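Long-range contacts in nicotinate phosphoribosyltransferase (Porphyromonas gingivalis, PDB 2IM5), which probably catalyses the ATP-dependent joining of nicotinate to the ribose 5-phosphate unit of phosphoribosyl diphosphate, forming nicotinate ribonucleotide on the way to NAD: residues E153-H158 with Q311-I316; T161-G166 with S190-S195. All coordinates share one frame; numbering follows the deposited sequence.

Contact 1: residues E153-H158 with Q311-I316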
loop_
_atom_site.group_PDB
_atom_site.type_symbol
_atom_site.label_atom_id
_atom_site.label_comp_id
_atom_site.label_asym_id
_atom_site.label_seq_id
_atom_site.Cartn_x
_atom_site.Cartn_y
_atom_site.Cartn_z
ATOM N N GLU A 153 17.515 16.143 5.536
ATOM C CA GLU A 153 18.908 16.254 5.959
ATOM C C GLU A 153 19.242 15.192 7.000
ATOM O O GLU A 153 20.326 14.606 6.979
ATOM C CB GLU A 153 19.185 17.660 6.507
ATOM C CG GLU A 153 18.925 18.770 5.477
ATOM C CD GLU A 153 19.145 20.186 6.023
ATOM O OE1 GLU A 153 18.608 20.509 7.106
ATOM O OE2 GLU A 153 19.847 20.985 5.355
ATOM N N LEU A 154 18.300 14.927 7.899
ATOM C CA LEU A 154 18.509 13.920 8.930
ATOM C C LEU A 154 18.699 12.527 8.324
ATOM O O LEU A 154 19.639 11.812 8.679
ATOM C CB LEU A 154 17.319 13.900 9.893
ATOM C CG LEU A 154 17.419 12.925 11.072
ATOM C CD1 LEU A 154 18.500 13.389 12.045
ATOM C CD2 LEU A 154 16.079 12.848 11.783
ATOM N N MET A 155 17.802 12.141 7.416
ATOM C CA MET A 155 17.894 10.831 6.778
ATOM C C MET A 155 19.208 10.726 6.001
ATOM O O MET A 155 19.864 9.682 6.011
ATOM C CB MET A 155 16.709 10.607 5.826
ATOM C CG MET A 155 15.325 10.557 6.498
ATOM S SD MET A 155 15.068 9.156 7.648
ATOM C CE MET A 155 14.617 7.911 6.536
ATOM N N ARG A 156 19.583 11.815 5.330
ATOM C CA ARG A 156 20.817 11.857 4.546
ATOM C C ARG A 156 22.019 11.625 5.458
ATOM O O ARG A 156 22.870 10.785 5.183
ATOM C CB ARG A 156 20.957 13.219 3.856
ATOM C CG ARG A 156 22.167 13.350 2.942
ATOM C CD ARG A 156 22.271 14.774 2.420
ATOM N NE ARG A 156 22.538 15.715 3.507
ATOM C CZ ARG A 156 22.186 16.998 3.503
ATOM N NH1 ARG A 156 21.540 17.522 2.466
ATOM N NH2 ARG A 156 22.477 17.759 4.545
ATOM N N GLU A 157 22.065 12.375 6.552
ATOM C CA GLU A 157 23.148 12.286 7.522
ATOM C C GLU A 157 23.317 10.873 8.064
ATOM O O GLU A 157 24.438 10.372 8.154
ATOM C CB GLU A 157 22.886 13.251 8.681
ATOM C CG GLU A 157 23.927 13.210 9.787
ATOM C CD GLU A 157 23.458 13.906 11.064
ATOM O OE1 GLU A 157 23.053 15.090 10.987
ATOM O OE2 GLU A 157 23.498 13.269 12.144
ATOM N N HIS A 158 22.211 10.233 8.439
ATOM C CA HIS A 158 22.278 8.870 8.971
ATOM C C HIS A 158 22.253 7.792 7.889
ATOM O O HIS A 158 22.248 6.600 8.200
ATOM C CB HIS A 158 21.135 8.615 9.961
ATOM C CG HIS A 158 21.251 9.391 11.236
ATOM N ND1 HIS A 158 21.023 10.750 11.307
ATOM C CD2 HIS A 158 21.591 9.002 12.487
ATOM C CE1 HIS A 158 21.218 11.162 12.545
ATOM N NE2 HIS A 158 21.564 10.121 13.281
ATOM N N GLN A 311 13.040 9.756 12.929
ATOM C CA GLN A 311 13.739 9.367 14.144
ATOM C C GLN A 311 13.536 7.899 14.494
ATOM O O GLN A 311 14.472 7.221 14.904
ATOM C CB GLN A 311 13.295 10.243 15.318
ATOM C CG GLN A 311 14.072 9.980 16.604
ATOM C CD GLN A 311 15.588 9.998 16.397
ATOM O OE1 GLN A 311 16.142 10.942 15.820
ATOM N NE2 GLN A 311 16.263 8.951 16.875
ATOM N N ARG A 312 12.312 7.407 14.345
ATOM C CA ARG A 312 12.037 6.010 14.637
ATOM C C ARG A 312 12.796 5.112 13.654
ATOM O O ARG A 312 13.237 4.017 14.010
ATOM C CB ARG A 312 10.537 5.730 14.540
ATOM C CG ARG A 312 10.172 4.293 14.857
ATOM C CD ARG A 312 10.244 4.007 16.347
ATOM N NE ARG A 312 9.168 4.683 17.076
ATOM C CZ ARG A 312 8.946 4.557 18.385
ATOM N NH1 ARG A 312 9.726 3.777 19.132
ATOM N NH2 ARG A 312 7.934 5.207 18.953
ATOM N N ALA A 313 12.943 5.577 12.418
ATOM C CA ALA A 313 13.662 4.814 11.406
ATOM C C ALA A 313 15.122 4.664 11.833
ATOM O O ALA A 313 15.721 3.590 11.697
ATOM C CB ALA A 313 13.577 5.518 10.052
ATOM N N ILE A 314 15.686 5.747 12.359
ATOM C CA ILE A 314 17.071 5.741 12.814
ATOM C C ILE A 314 17.257 4.744 13.961
ATOM O O ILE A 314 18.272 4.056 14.033
ATOM C CB ILE A 314 17.507 7.161 13.260
ATOM C CG1 ILE A 314 17.589 8.075 12.032
ATOM C CG2 ILE A 314 18.861 7.105 13.973
ATOM C CD1 ILE A 314 17.795 9.534 12.356
ATOM N N GLU A 315 16.271 4.659 14.848
ATOM C CA GLU A 315 16.333 3.727 15.972
ATOM C C GLU A 315 16.318 2.278 15.481
ATOM O O GLU A 315 17.117 1.456 15.929
ATOM C CB GLU A 315 15.153 3.959 16.919
ATOM C CG GLU A 315 15.227 5.247 17.720
ATOM C CD GLU A 315 13.872 5.670 18.265
ATOM O OE1 GLU A 315 13.108 4.786 18.713
ATOM O OE2 GLU A 315 13.570 6.886 18.251
ATOM N N ILE A 316 15.405 1.964 14.561
ATOM C CA ILE A 316 15.315 0.613 14.012
ATOM C C ILE A 316 16.613 0.281 13.284
ATOM O O ILE A 316 17.093 -0.849 13.320
ATOM C CB ILE A 316 14.134 0.490 13.013
ATOM C CG1 ILE A 316 12.807 0.663 13.756
ATOM C CG2 ILE A 316 14.172 -0.870 12.312
ATOM C CD1 ILE A 316 11.584 0.691 12.846
#

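Contact 2: residues T161-G166 with S190-S195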
loop_
_atom_site.group_PDB
_atom_site.type_symbol
_atom_site.label_atom_id
_atom_site.label_comp_id
_atom_site.label_asym_id
_atom_site.label_seq_id
_atom_site.Cartn_x
_atom_site.Cartn_y
_atom_site.Cartn_z
ATOM N N THR A 161 18.125 4.713 4.176
ATOM C CA THR A 161 17.424 4.497 2.908
ATOM C C THR A 161 15.920 4.476 3.150
ATOM O O THR A 161 15.429 3.648 3.911
ATOM C CB THR A 161 17.827 3.155 2.272
ATOM O OG1 THR A 161 19.234 3.160 2.021
ATOM C CG2 THR A 161 17.075 2.935 0.960
ATOM N N PHE A 162 15.192 5.379 2.502
ATOM C CA PHE A 162 13.750 5.433 2.690
ATOM C C PHE A 162 12.993 5.772 1.416
ATOM O O PHE A 162 13.562 6.302 0.460
ATOM C CB PHE A 162 13.404 6.455 3.780
ATOM C CG PHE A 162 13.487 7.890 3.325
ATOM C CD1 PHE A 162 12.338 8.578 2.934
ATOM C CD2 PHE A 162 14.712 8.545 3.268
ATOM C CE1 PHE A 162 12.410 9.896 2.490
ATOM C CE2 PHE A 162 14.795 9.862 2.827
ATOM C CZ PHE A 162 13.644 10.539 2.437
ATOM N N SER A 163 11.702 5.455 1.420
ATOM C CA SER A 163 10.819 5.721 0.292
ATOM C C SER A 163 9.589 6.442 0.822
ATOM O O SER A 163 9.222 6.276 1.989
ATOM C CB SER A 163 10.388 4.407 -0.385
ATOM O OG SER A 163 11.477 3.733 -0.992
ATOM N N ILE A 164 8.957 7.235 -0.038
ATOM C CA ILE A 164 7.756 7.982 0.327
ATOM C C ILE A 164 6.514 7.130 0.033
ATOM O O ILE A 164 6.211 6.852 -1.128
ATOM C CB ILE A 164 7.671 9.303 -0.477
ATOM C CG1 ILE A 164 8.965 10.101 -0.288
ATOM C CG2 ILE A 164 6.452 10.111 -0.035
ATOM C CD1 ILE A 164 9.082 11.321 -1.187
ATOM N N PHE A 165 5.815 6.718 1.091
ATOM C CA PHE A 165 4.605 5.892 0.998
ATOM C C PHE A 165 3.393 6.600 1.619
ATOM O O PHE A 165 2.584 5.940 2.268
ATOM C CB PHE A 165 4.761 4.582 1.797
ATOM C CG PHE A 165 5.743 3.596 1.232
ATOM C CD1 PHE A 165 6.352 3.796 0.002
ATOM C CD2 PHE A 165 6.029 2.430 1.943
ATOM C CE1 PHE A 165 7.237 2.845 -0.522
ATOM C CE2 PHE A 165 6.908 1.475 1.435
ATOM C CZ PHE A 165 7.514 1.682 0.199
ATOM N N GLY A 166 3.238 7.906 1.448
ATOM C CA GLY A 166 2.106 8.552 2.103
ATOM C C GLY A 166 0.956 9.097 1.269
ATOM O O GLY A 166 0.222 9.976 1.730
ATOM N N SER A 190 19.825 9.087 0.306
ATOM C CA SER A 190 18.980 8.370 1.255
ATOM C C SER A 190 17.559 8.161 0.719
ATOM O O SER A 190 16.878 7.217 1.106
ATOM C CB SER A 190 18.929 9.102 2.599
ATOM O OG SER A 190 18.174 10.299 2.514
ATOM N N LEU A 191 17.117 9.040 -0.170
ATOM C CA LEU A 191 15.789 8.911 -0.761
ATOM C C LEU A 191 15.823 7.856 -1.865
ATOM O O LEU A 191 16.347 8.098 -2.946
ATOM C CB LEU A 191 15.331 10.249 -1.353
ATOM C CG LEU A 191 13.998 10.228 -2.112
ATOM C CD1 LEU A 191 12.874 9.895 -1.138
ATOM C CD2 LEU A 191 13.749 11.584 -2.790
ATOM N N PHE A 192 15.261 6.685 -1.597
ATOM C CA PHE A 192 15.250 5.625 -2.595
ATOM C C PHE A 192 14.287 5.960 -3.732
ATOM O O PHE A 192 14.631 5.853 -4.913
ATOM C CB PHE A 192 14.842 4.298 -1.960
ATOM C CG PHE A 192 14.794 3.160 -2.937
ATOM C CD1 PHE A 192 15.969 2.593 -3.419
ATOM C CD2 PHE A 192 13.576 2.693 -3.421
ATOM C CE1 PHE A 192 15.929 1.579 -4.370
ATOM C CE2 PHE A 192 13.524 1.680 -4.374
ATOM C CZ PHE A 192 14.706 1.123 -4.850
ATOM N N GLY A 193 13.074 6.364 -3.370
ATOM C CA GLY A 193 12.083 6.700 -4.374
ATOM C C GLY A 193 10.729 6.946 -3.742
ATOM O O GLY A 193 10.638 7.181 -2.538
ATOM N N THR A 194 9.678 6.894 -4.549
ATOM C CA THR A 194 8.327 7.115 -4.051
ATOM C C THR A 194 7.349 6.091 -4.613
ATOM O O THR A 194 7.546 5.547 -5.705
ATOM C CB THR A 194 7.814 8.515 -4.422
ATOM O OG1 THR A 194 6.469 8.676 -3.944
ATOM C CG2 THR A 194 7.832 8.698 -5.928
ATOM N N SER A 195 6.293 5.843 -3.852
ATOM C CA SER A 195 5.275 4.898 -4.251
ATOM C C SER A 195 4.338 5.542 -5.267
ATOM O O SER A 195 3.727 4.847 -6.085
ATOM C CB SER A 195 4.499 4.436 -3.018
ATOM O OG SER A 195 3.530 3.472 -3.369
HETATM O O HOH W 1 3.931 8.608 -2.001
#

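Contact 1: residues E153-H158 with Q311-I316
Ile314 pushes its CD1 methyl into the corner formed by Leu154 and His158, its side chain meeting the imidazole about at a right angle. CD1 is 3.6 Å from the centroid of the His158 ring and only 9° off the ring normal, a CH-pi contact over the middle of one face. With CG1 anti to its carbonyl carbon (chi1 -69°), Ile314 sends this arm at the ring, while its CG2 branch approaches the CD2 side, 3.6 Å from His158 CD2. About at right angles to the ring contact, Leu154 CG comes to 3.6 Å from Ile314 CD1. The imidazole cannot swing freely, because His158 ND1 donates to Leu154 O, one turn back, at 3.2 Å and near the ring plane. His158 N reaches the same oxygen from the opposite face of the carbonyl. Deeper in, Met155 CE meets Ala313 CB at 4.4 Å, and both side chains also touch strand 325-330. The axes of segments 153-157 and 311-316 run nearly parallel, 13° apart, and come no closer than 10.6 Å. The segments are thus joined by apolar and CH-pi contacts without a hydrogen bond across, and the ring's own polar bond sets the face that receives the isoleucine.

Contact 2: residues T161-G166 with S190-S195
Strands 162-164 and 191-194 are the two parallel strands of a beta-alpha-beta crossover, linked through helix 173-186 and neighbours in the parallel sheet of the TIM-barrel-like NAPRTase domain. Four backbone bonds hold them together. Phe162 N donates to Ser190 O at 2.9 Å, and Phe162 O accepts from Phe192 N at 2.7 Å; two residues on in the first strand but three on in the second, Ile164 N donates to Gly193 O and Ser195 N to Ile164 O, so the second strand takes in one extra residue. Phe162 and Ile164 thus use both their N-H and C=O groups on this neighbour, while Ser163 turns its backbone bonds to Phe328 and Ile330 of strand 325-330.

Phe162, Leu191, Ile164 and Thr194 share one face of the sheet. Phe162 has CG between its backbone N and carbonyl carbon (chi1 77°), which brings the ring over Leu191, whose CA sits above one ring face. The CD1 methyl of Leu191 touches Phe162 CE1 at 3.7 Å and also reaches Ile164 CG1 at 4.0 Å, bridging the two side chains. At the ring's edge, in plane, lies Ser190 OG, 3.4 Å from Phe162 CE2 and itself bonded to Ala187 O. On the other face Ser163 OG, bonded to Ser208 OG, approaches the edge of the Phe192 ring, 3.4 Å from CD2, while Arg206 makes a cation-pi contact with that ring.

At the C-terminal end a water donates to Ile164 O at 3.0 Å and is also hydrogen-bonded to Thr194 OG1, which has Asn196 N as a further partner. Ser195 OG bonds to Asp11 OD1. Backbone bonding therefore fixes the strand pairing, Ile164 and Leu191 pack against helix 173-186 and Phe162 against Met155 of helix 141-157, and the buried serine hydroxyls are satisfied by neighbouring parts of the fold.

Overall arrangement
The centres of the two contacts lie 13 Å apart, on the same side of the chain's centre, and they touch: Met155 CE of contact 1 packs 3.3 Å from Phe162 CD2 of contact 2. Helix 141-157 leads directly into strand 162-164, followed by helix 173-186 and strand 191-194; helix 310-320 comes much later, so contact 2 is nested inside the loop that contact 1 closes. Strand 325-330, which follows helix 310-320, pairs with the other edge of strand 162-164. The helix contact on the outside and the strand pairing within thus bring early and late parts of the same barrel-like domain together.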